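Local coordinates for structural protein ORF273 (Acidianus two-tailed virus, PDB 4ART) that is a thermostable and acid-stable structural protein of the virion of an archaeal virus, its precise role in the particle still to be defined, at residues A[85-90]-A[132-137]; A[57-62]-A[91-96]; A[203-208]-A[233-238]. All coordinates share one frame; numbering follows the deposited sequence.

Contact 1: residues A[85-90]-A[132-137]; sequences NDIYAF and VPTPNL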
loop_
_atom_site.group_PDB
_atom_site.type_symbol
_atom_site.label_atom_id
_atom_site.label_comp_id
_atom_site.label_asym_id
_atom_site.label_seq_id
_atom_site.Cartn_x
_atom_site.Cartn_y
_atom_site.Cartn_z
ATOM N N ASN A 85 -15.351 -20.212 11.776
ATOM C CA ASN A 85 -15.403 -21.446 10.984
ATOM C C ASN A 85 -16.343 -21.337 9.794
ATOM O O ASN A 85 -16.158 -22.039 8.812
ATOM C CB ASN A 85 -15.760 -22.655 11.857
ATOM C CG ASN A 85 -14.792 -22.880 12.992
ATOM O OD1 ASN A 85 -13.566 -22.803 12.838
ATOM N ND2 ASN A 85 -15.324 -23.145 14.176
ATOM N N ASP A 86 -17.305 -20.415 9.864
ATOM C CA ASP A 86 -18.289 -20.162 8.803
ATOM C C ASP A 86 -17.775 -19.295 7.649
ATOM O O ASP A 86 -18.442 -19.195 6.624
ATOM C CB ASP A 86 -19.562 -19.552 9.429
ATOM C CG ASP A 86 -20.326 -20.493 10.343
ATOM O OD1 ASP A 86 -20.413 -21.705 10.019
ATOM O OD2 ASP A 86 -20.866 -20.019 11.356
ATOM N N ILE A 87 -16.612 -18.636 7.825
ATOM C CA ILE A 87 -16.019 -17.769 6.801
ATOM C C ILE A 87 -15.538 -18.607 5.618
ATOM O O ILE A 87 -14.705 -19.504 5.788
ATOM C CB ILE A 87 -14.908 -16.854 7.384
ATOM C CG1 ILE A 87 -15.482 -15.940 8.475
ATOM C CG2 ILE A 87 -14.220 -16.031 6.253
ATOM C CD1 ILE A 87 -14.480 -15.345 9.403
ATOM N N TYR A 88 -16.061 -18.303 4.426
ATOM C CA TYR A 88 -15.761 -19.004 3.178
ATOM C C TYR A 88 -14.863 -18.161 2.240
ATOM O O TYR A 88 -14.008 -18.709 1.532
ATOM C CB TYR A 88 -17.084 -19.338 2.482
ATOM C CG TYR A 88 -16.969 -20.146 1.211
ATOM C CD1 TYR A 88 -16.276 -21.352 1.192
ATOM C CD2 TYR A 88 -17.624 -19.751 0.048
ATOM C CE1 TYR A 88 -16.231 -22.142 0.041
ATOM C CE2 TYR A 88 -17.587 -20.537 -1.112
ATOM C CZ TYR A 88 -16.888 -21.730 -1.106
ATOM O OH TYR A 88 -16.836 -22.507 -2.231
ATOM N N ALA A 89 -15.076 -16.837 2.228
ATOM C CA ALA A 89 -14.324 -15.898 1.394
ATOM C C ALA A 89 -14.066 -14.610 2.137
ATOM O O ALA A 89 -14.916 -14.151 2.914
ATOM C CB ALA A 89 -15.073 -15.612 0.091
ATOM N N PHE A 90 -12.878 -14.034 1.911
ATOM C CA PHE A 90 -12.458 -12.747 2.476
ATOM C C PHE A 90 -12.458 -11.742 1.325
ATOM O O PHE A 90 -11.946 -12.041 0.261
ATOM C CB PHE A 90 -11.068 -12.865 3.114
ATOM C CG PHE A 90 -10.494 -11.571 3.632
ATOM C CD1 PHE A 90 -11.011 -10.968 4.771
ATOM C CD2 PHE A 90 -9.429 -10.960 2.990
ATOM C CE1 PHE A 90 -10.473 -9.772 5.256
ATOM C CE2 PHE A 90 -8.893 -9.769 3.468
ATOM C CZ PHE A 90 -9.398 -9.187 4.614
ATOM N N VAL A 132 -7.405 -15.987 16.428
ATOM C CA VAL A 132 -8.575 -16.794 16.076
ATOM C C VAL A 132 -8.446 -17.263 14.631
ATOM O O VAL A 132 -8.390 -16.436 13.725
ATOM C CB VAL A 132 -9.941 -16.103 16.401
ATOM C CG1 VAL A 132 -11.122 -17.022 16.090
ATOM C CG2 VAL A 132 -9.998 -15.640 17.858
ATOM N N PRO A 133 -8.333 -18.588 14.410
ATOM C CA PRO A 133 -8.146 -19.081 13.038
ATOM C C PRO A 133 -9.411 -19.039 12.173
ATOM O O PRO A 133 -10.528 -19.098 12.696
ATOM C CB PRO A 133 -7.633 -20.512 13.262
ATOM C CG PRO A 133 -8.264 -20.940 14.542
ATOM C CD PRO A 133 -8.325 -19.698 15.393
ATOM N N THR A 134 -9.222 -18.982 10.840
ATOM C CA THR A 134 -10.286 -19.021 9.801
ATOM C C THR A 134 -9.929 -20.261 8.947
ATOM O O THR A 134 -9.310 -20.142 7.874
ATOM C CB THR A 134 -10.330 -17.684 9.023
ATOM O OG1 THR A 134 -10.272 -16.596 9.955
ATOM C CG2 THR A 134 -11.518 -17.529 8.153
ATOM N N PRO A 135 -10.213 -21.475 9.481
ATOM C CA PRO A 135 -9.761 -22.687 8.793
ATOM C C PRO A 135 -10.469 -23.088 7.513
ATOM O O PRO A 135 -9.897 -23.893 6.786
ATOM C CB PRO A 135 -9.900 -23.772 9.876
ATOM C CG PRO A 135 -11.034 -23.319 10.681
ATOM C CD PRO A 135 -10.887 -21.819 10.754
ATOM N N ASN A 136 -11.696 -22.608 7.252
ATOM C CA ASN A 136 -12.486 -23.062 6.077
ATOM C C ASN A 136 -12.595 -22.054 4.901
ATOM O O ASN A 136 -13.462 -22.159 4.008
ATOM C CB ASN A 136 -13.834 -23.592 6.547
ATOM C CG ASN A 136 -13.709 -24.431 7.813
ATOM O OD1 ASN A 136 -12.840 -25.312 7.941
ATOM N ND2 ASN A 136 -14.524 -24.139 8.806
ATOM N N LEU A 137 -11.685 -21.079 4.916
ATOM C CA LEU A 137 -11.581 -20.032 3.920
ATOM C C LEU A 137 -11.071 -20.635 2.612
ATOM O O LEU A 137 -10.015 -21.267 2.588
ATOM C CB LEU A 137 -10.593 -19.014 4.468
ATOM C CG LEU A 137 -10.525 -17.663 3.834
ATOM C CD1 LEU A 137 -11.835 -16.977 3.805
ATOM C CD2 LEU A 137 -9.664 -16.821 4.628
HETATM O O HOH W 1 -13.202 -20.336 8.054
#

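Contact 2: residues A[57-62]-A[91-96]; sequences FYYYIL and VETDVT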
loop_
_atom_site.group_PDB
_atom_site.type_symbol
_atom_site.label_atom_id
_atom_site.label_comp_id
_atom_site.label_asym_id
_atom_site.label_seq_id
_atom_site.Cartn_x
_atom_site.Cartn_y
_atom_site.Cartn_z
ATOM N N PHE A 57 -14.584 -1.533 3.615
ATOM C CA PHE A 57 -13.577 -2.058 2.700
ATOM C C PHE A 57 -13.338 -3.562 2.833
ATOM O O PHE A 57 -12.938 -4.186 1.854
ATOM C CB PHE A 57 -12.268 -1.264 2.787
ATOM C CG PHE A 57 -12.475 0.199 2.456
ATOM C CD1 PHE A 57 -12.890 1.098 3.429
ATOM C CD2 PHE A 57 -12.316 0.669 1.154
ATOM C CE1 PHE A 57 -13.135 2.437 3.108
ATOM C CE2 PHE A 57 -12.548 2.010 0.842
ATOM C CZ PHE A 57 -12.946 2.886 1.821
ATOM N N TYR A 58 -13.588 -4.143 4.013
ATOM C CA TYR A 58 -13.342 -5.561 4.251
ATOM C C TYR A 58 -14.606 -6.307 4.612
ATOM O O TYR A 58 -15.408 -5.811 5.405
ATOM C CB TYR A 58 -12.244 -5.769 5.313
ATOM C CG TYR A 58 -10.926 -5.117 4.951
ATOM C CD1 TYR A 58 -10.045 -5.728 4.067
ATOM C CD2 TYR A 58 -10.579 -3.871 5.463
ATOM C CE1 TYR A 58 -8.846 -5.120 3.707
ATOM C CE2 TYR A 58 -9.377 -3.251 5.109
ATOM C CZ TYR A 58 -8.508 -3.886 4.241
ATOM O OH TYR A 58 -7.329 -3.280 3.883
ATOM N N TYR A 59 -14.789 -7.490 4.017
ATOM C CA TYR A 59 -15.968 -8.303 4.269
ATOM C C TYR A 59 -15.642 -9.769 4.354
ATOM O O TYR A 59 -14.646 -10.222 3.792
ATOM C CB TYR A 59 -16.979 -8.179 3.120
ATOM C CG TYR A 59 -17.477 -6.793 2.818
ATOM C CD1 TYR A 59 -18.647 -6.312 3.399
ATOM C CD2 TYR A 59 -16.858 -6.007 1.849
ATOM C CE1 TYR A 59 -19.134 -5.047 3.093
ATOM C CE2 TYR A 59 -17.335 -4.739 1.538
ATOM C CZ TYR A 59 -18.479 -4.274 2.151
ATOM O OH TYR A 59 -18.955 -3.048 1.818
ATOM N N TYR A 60 -16.549 -10.531 4.980
ATOM C CA TYR A 60 -16.489 -11.980 4.945
ATOM C C TYR A 60 -17.741 -12.490 4.228
ATOM O O TYR A 60 -18.829 -11.945 4.407
ATOM C CB TYR A 60 -16.456 -12.590 6.343
ATOM C CG TYR A 60 -15.267 -12.211 7.207
ATOM C CD1 TYR A 60 -13.965 -12.355 6.740
ATOM C CD2 TYR A 60 -15.440 -11.841 8.536
ATOM C CE1 TYR A 60 -12.866 -12.063 7.557
ATOM C CE2 TYR A 60 -14.354 -11.565 9.361
ATOM C CZ TYR A 60 -13.068 -11.656 8.862
ATOM O OH TYR A 60 -12.004 -11.358 9.684
ATOM N N ILE A 61 -17.586 -13.532 3.428
ATOM C CA ILE A 61 -18.703 -14.213 2.801
ATOM C C ILE A 61 -18.735 -15.562 3.481
ATOM O O ILE A 61 -17.709 -16.254 3.561
ATOM C CB ILE A 61 -18.697 -14.304 1.241
ATOM C CG1 ILE A 61 -18.552 -12.905 0.609
ATOM C CG2 ILE A 61 -19.976 -14.997 0.723
ATOM C CD1 ILE A 61 -18.395 -12.879 -0.922
ATOM N N LEU A 62 -19.904 -15.894 4.034
ATOM C CA LEU A 62 -20.123 -17.136 4.740
ATOM C C LEU A 62 -20.466 -18.230 3.758
ATOM O O LEU A 62 -20.741 -17.959 2.576
ATOM C CB LEU A 62 -21.186 -16.979 5.855
ATOM C CG LEU A 62 -20.808 -16.110 7.071
ATOM C CD1 LEU A 62 -21.731 -16.366 8.239
ATOM C CD2 LEU A 62 -19.316 -16.080 7.382
ATOM N N VAL A 91 -13.088 -10.583 1.523
ATOM C CA VAL A 91 -13.216 -9.558 0.490
ATOM C C VAL A 91 -12.446 -8.307 0.911
ATOM O O VAL A 91 -12.658 -7.793 1.995
ATOM C CB VAL A 91 -14.702 -9.207 0.184
ATOM C CG1 VAL A 91 -14.820 -8.268 -1.013
ATOM C CG2 VAL A 91 -15.548 -10.447 -0.020
ATOM N N GLU A 92 -11.568 -7.819 0.025
ATOM C CA GLU A 92 -10.836 -6.573 0.198
ATOM C C GLU A 92 -11.305 -5.628 -0.918
ATOM O O GLU A 92 -11.140 -5.925 -2.107
ATOM C CB GLU A 92 -9.317 -6.809 0.140
ATOM C CG GLU A 92 -8.485 -5.539 0.149
ATOM C CD GLU A 92 -6.997 -5.706 0.407
ATOM O OE1 GLU A 92 -6.506 -6.859 0.436
ATOM O OE2 GLU A 92 -6.315 -4.668 0.573
ATOM N N THR A 93 -11.887 -4.497 -0.531
ATOM C CA THR A 93 -12.365 -3.495 -1.472
ATOM C C THR A 93 -11.428 -2.288 -1.510
ATOM O O THR A 93 -11.135 -1.692 -0.475
ATOM C CB THR A 93 -13.804 -3.113 -1.157
ATOM O OG1 THR A 93 -14.560 -4.314 -1.037
ATOM C CG2 THR A 93 -14.418 -2.212 -2.218
ATOM N N ASP A 94 -10.931 -1.968 -2.714
ATOM C CA ASP A 94 -10.089 -0.791 -2.953
ATOM C C ASP A 94 -10.969 0.150 -3.763
ATOM O O ASP A 94 -11.768 -0.303 -4.611
ATOM C CB ASP A 94 -8.843 -1.142 -3.797
ATOM C CG ASP A 94 -7.612 -1.615 -3.051
ATOM O OD1 ASP A 94 -7.476 -1.278 -1.854
ATOM O OD2 ASP A 94 -6.738 -2.251 -3.693
ATOM N N VAL A 95 -10.815 1.442 -3.528
ATOM C CA VAL A 95 -11.557 2.478 -4.227
ATOM C C VAL A 95 -10.545 3.362 -4.949
ATOM O O VAL A 95 -9.539 3.762 -4.368
ATOM C CB VAL A 95 -12.514 3.231 -3.271
ATOM C CG1 VAL A 95 -12.871 4.616 -3.790
ATOM C CG2 VAL A 95 -13.773 2.403 -3.009
ATOM N N THR A 96 -10.782 3.617 -6.234
ATOM C CA THR A 96 -9.856 4.395 -7.042
ATOM C C THR A 96 -10.562 5.491 -7.842
ATOM O O THR A 96 -11.766 5.417 -8.075
ATOM C CB THR A 96 -8.993 3.437 -7.880
ATOM O OG1 THR A 96 -7.920 4.162 -8.472
ATOM C CG2 THR A 96 -9.805 2.710 -8.936
#

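Contact 3: residues A[203-208]-A[233-238]; sequences PILAGY and LKIAHA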
loop_
_atom_site.group_PDB
_atom_site.type_symbol
_atom_site.label_atom_id
_atom_site.label_comp_id
_atom_site.label_asym_id
_atom_site.label_seq_id
_atom_site.Cartn_x
_atom_site.Cartn_y
_atom_site.Cartn_z
ATOM N N PRO A 203 13.512 -16.135 -5.669
ATOM C CA PRO A 203 13.093 -15.582 -6.965
ATOM C C PRO A 203 11.818 -16.335 -7.361
ATOM O O PRO A 203 11.812 -17.559 -7.521
ATOM C CB PRO A 203 14.270 -15.860 -7.903
ATOM C CG PRO A 203 15.045 -16.985 -7.267
ATOM C CD PRO A 203 14.588 -17.148 -5.817
ATOM N N ILE A 204 10.731 -15.609 -7.444
ATOM C CA ILE A 204 9.454 -16.210 -7.753
ATOM C C ILE A 204 8.975 -15.928 -9.184
ATOM O O ILE A 204 8.367 -16.811 -9.772
ATOM C CB ILE A 204 8.400 -15.924 -6.623
ATOM C CG1 ILE A 204 7.188 -16.866 -6.687
ATOM C CG2 ILE A 204 7.963 -14.426 -6.567
ATOM C CD1 ILE A 204 7.430 -18.269 -6.126
ATOM N N LEU A 205 9.247 -14.732 -9.755
ATOM C CA LEU A 205 8.740 -14.372 -11.096
ATOM C C LEU A 205 9.814 -13.731 -11.936
ATOM O O LEU A 205 10.311 -12.672 -11.561
ATOM C CB LEU A 205 7.518 -13.417 -10.968
ATOM C CG LEU A 205 6.202 -14.042 -10.468
ATOM C CD1 LEU A 205 5.245 -12.983 -9.970
ATOM C CD2 LEU A 205 5.558 -14.967 -11.530
ATOM N N ALA A 206 10.175 -14.365 -13.070
ATOM C CA ALA A 206 11.226 -13.941 -13.999
ATOM C C ALA A 206 12.558 -13.549 -13.280
ATOM O O ALA A 206 13.223 -12.585 -13.655
ATOM C CB ALA A 206 10.718 -12.826 -14.901
ATOM N N GLY A 207 12.905 -14.315 -12.239
ATOM C CA GLY A 207 14.122 -14.120 -11.463
ATOM C C GLY A 207 14.040 -13.095 -10.349
ATOM O O GLY A 207 15.029 -12.856 -9.653
ATOM N N TYR A 208 12.881 -12.461 -10.192
ATOM C CA TYR A 208 12.681 -11.430 -9.178
ATOM C C TYR A 208 12.016 -11.984 -7.946
ATOM O O TYR A 208 11.161 -12.880 -8.027
ATOM C CB TYR A 208 11.771 -10.322 -9.738
ATOM C CG TYR A 208 12.376 -9.581 -10.908
ATOM C CD1 TYR A 208 13.340 -8.601 -10.709
ATOM C CD2 TYR A 208 11.944 -9.822 -12.210
ATOM C CE1 TYR A 208 13.920 -7.933 -11.780
ATOM C CE2 TYR A 208 12.488 -9.121 -13.292
ATOM C CZ TYR A 208 13.462 -8.165 -13.066
ATOM O OH TYR A 208 14.002 -7.453 -14.108
ATOM N N LEU A 233 6.879 -6.503 -18.549
ATOM C CA LEU A 233 6.337 -7.475 -19.498
ATOM C C LEU A 233 6.896 -8.871 -19.194
ATOM O O LEU A 233 6.141 -9.839 -19.255
ATOM C CB LEU A 233 6.657 -7.032 -20.924
ATOM C CG LEU A 233 5.760 -5.983 -21.605
ATOM C CD1 LEU A 233 5.240 -4.880 -20.720
ATOM C CD2 LEU A 233 6.411 -5.456 -22.856
ATOM N N LYS A 234 8.202 -8.972 -18.827
ATOM C CA LYS A 234 8.833 -10.238 -18.425
ATOM C C LYS A 234 8.113 -10.825 -17.208
ATOM O O LYS A 234 7.754 -12.002 -17.206
ATOM C CB LYS A 234 10.341 -10.048 -18.129
ATOM C CG LYS A 234 11.229 -10.620 -19.223
ATOM C CD LYS A 234 12.709 -10.299 -19.031
ATOM C CE LYS A 234 13.504 -10.743 -20.247
ATOM N NZ LYS A 234 14.953 -10.947 -19.952
ATOM N N ILE A 235 7.842 -9.980 -16.200
ATOM C CA ILE A 235 7.143 -10.384 -14.979
ATOM C C ILE A 235 5.707 -10.786 -15.317
ATOM O O ILE A 235 5.241 -11.809 -14.809
ATOM C CB ILE A 235 7.212 -9.276 -13.908
ATOM C CG1 ILE A 235 8.676 -9.048 -13.458
ATOM C CG2 ILE A 235 6.298 -9.628 -12.715
ATOM C CD1 ILE A 235 8.965 -7.786 -12.632
ATOM N N ALA A 236 5.007 -9.963 -16.143
ATOM C CA ALA A 236 3.634 -10.191 -16.590
ATOM C C ALA A 236 3.519 -11.566 -17.249
ATOM O O ALA A 236 2.651 -12.347 -16.865
ATOM C CB ALA A 236 3.211 -9.118 -17.598
ATOM N N HIS A 237 4.422 -11.871 -18.207
ATOM C CA HIS A 237 4.448 -13.136 -18.919
ATOM C C HIS A 237 4.565 -14.311 -17.960
ATOM O O HIS A 237 3.790 -15.249 -18.088
ATOM C CB HIS A 237 5.585 -13.164 -19.960
ATOM C CG HIS A 237 5.258 -12.415 -21.211
ATOM N ND1 HIS A 237 6.184 -11.588 -21.842
ATOM C CD2 HIS A 237 4.219 -12.604 -22.053
ATOM C CE1 HIS A 237 5.579 -11.144 -22.923
ATOM N NE2 HIS A 237 4.412 -11.764 -23.114
ATOM N N ALA A 238 5.509 -14.236 -16.984
ATOM C CA ALA A 238 5.728 -15.290 -15.990
ATOM C C ALA A 238 4.525 -15.426 -15.063
ATOM O O ALA A 238 4.092 -16.534 -14.796
ATOM C CB ALA A 238 6.995 -15.022 -15.185
#

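Contact 1: residues A[85-90]-A[132-137]
Asn136 reaches across from the loop 132-137 to take hold of the backbone of Asn85, just where a short 3-10 turn gives way to strand 87-96. Its ND2 donates to Asn85 O at 2.7 Å with an N-H...O angle of 165°. The acceptor lies only 7° out of the plane of the amide, and the donor meets a lone pair of the carbonyl in its plane, so the bond also fixes how the amide is turned. The side chain of Asn85 itself lies obliquely across Pro135, its OD1 resting 3.4 Å from Pro135 CG. Water 1 adds a second polar link: it accepts from Asn136 N and lies at hydrogen-bonding distance from Ile87 O, both at 2.8 Å.

Farther along the strand the contact becomes apolar. Leu137 holds CG anti to its backbone N (chi1 -165°), which brings CD1 to within 3.5 Å of Ile87 CG2; the two side chains lie side by side and point the same way. The same methyl sits 3.6 Å from Tyr88 O, close to the strand backbone. Thr134 closes on Ile87 with its methyl rather than its hydroxyl, CG2 standing 3.5 Å from Ile87 CB.

Tyr88 and Ala89 together face Ile61 of strand 58-62, forming a classic beta bulge at the start of strand 87-96. The loop 132-137 runs along the other side of this strand end and leads into strand 139-146, the parallel neighbour of 87-96. Tyr73 of helix 70-78 touches Ile87, while helix 113-123 brings Phe119 against both Leu137 and Phe90.

Contact 2: residues A[57-62]-A[91-96]
Phe57, the residue just before strand 58-62, bonds to Thr93 where the antiparallel pairing of 58-62 with 87-96 begins; the two are neighbours in the mixed sheet, and their short segments run at 148° to each other. Phe57 O receives Thr93 N at 2.6 Å, in the carbonyl plane, and a weak bond from Thr93 OG1 at 3.3 Å. The Phe57 ring turns its edge to the carbonyl of Thr93, CD2 lying 3.1 Å from Thr93 O, and the neighbouring ring carbon CE2 touches Val95 CG2.

Tyr58 stands opposite Glu92 as a non-hydrogen-bonded pair. The two side chains run alongside each other in the same direction, Tyr58 CE1 lying 3.6 Å from Glu92 CG; the carboxylate finds its hydrogen bond in Tyr140 of strand 139-146. A glycerol, probably from crystallisation, is bound at the backbone O of Tyr58.

Tyr59 and Val91 form the hydrogen-bonded pair: Tyr59 N donates to Val91 O at 3.0 Å and Val91 N returns a bond to Tyr59 O at 2.8 Å. On the face carrying Tyr59 and Val91, helix 23-44 packs against the sheet. Ile61, with CG1 beside its backbone N (chi1 -54°), leaves its strand toward that helix, and its CD1 crosses obliquely to Val91 CG2 at 3.9 Å.

Contact 3: residues A[203-208]-A[233-238]
The carbonyl oxygen of Tyr208 is gripped by two backbone N-H groups of its own loop: Ile204 N donates at 2.8 Å and Leu205 N at 3.2 Å. With Ile204 and Leu205 both facing Tyr208, this is a classic beta bulge, and the loop turns Leu205, Ala206 and Tyr208 toward helix 229-242. A further bond, from Tyr208 N to Leu205 O at 2.9 Å, closes the turn itself.

No hydrogen bond joins 203-208 to 233-238; the meeting is made by carbon atoms. The ring of Tyr208 crosses the side chain of Ile235 at about a right angle. Its CD2 lies 3.6 Å from Ile235 CG1, and the end methyl CD1 of Ile235 comes just as near; the ring carbon CE2 of Tyr208 lies against the same two atoms, slightly farther off.

The loop here is a type I' beta turn from Leu205 to Tyr208, with Ala206 and Gly207 at its two central positions and phi positive at both. That places Ala206 at the bend with its methyl directed at the helix, where CB stands 3.8 Å from Lys234 O, an oxygen already engaged by Ala238 N within the helix. Lys234 and Ala238, one turn apart, thus flank the methyl, while the amine end of Lys234 leads away.

Leu205 goes deeper. With CG beside its backbone N (chi1 -72°), it sends CD2 to 3.9 Å from Ala238 CB, and Tyr239 and Phe243 join it there. Helix 210-221 adds Ile216, which touches both Tyr208 and Ile235. Tyr208 also packs on Asn192 of the second subunit.

Contacts 1 and 2 share strand 87-96, taking successive parts of it, and their centres lie 15 Å apart. They meet directly at the bulge: Tyr88 N and Ile61 O are 2.8 Å apart, as are Ile61 N and Ala89 O, both probable hydrogen bonds. Together they show strand 87-96 held on one side by strand 58-62 and, at its start, by the loop entering strand 139-146. Contact 3 belongs to a helical region across the chain's centre, its own centre 31 Å from that of contact 1 and 28 Å from that of contact 2. The glycerol lies at contact 2, whereas contact 3 reaches the second subunit.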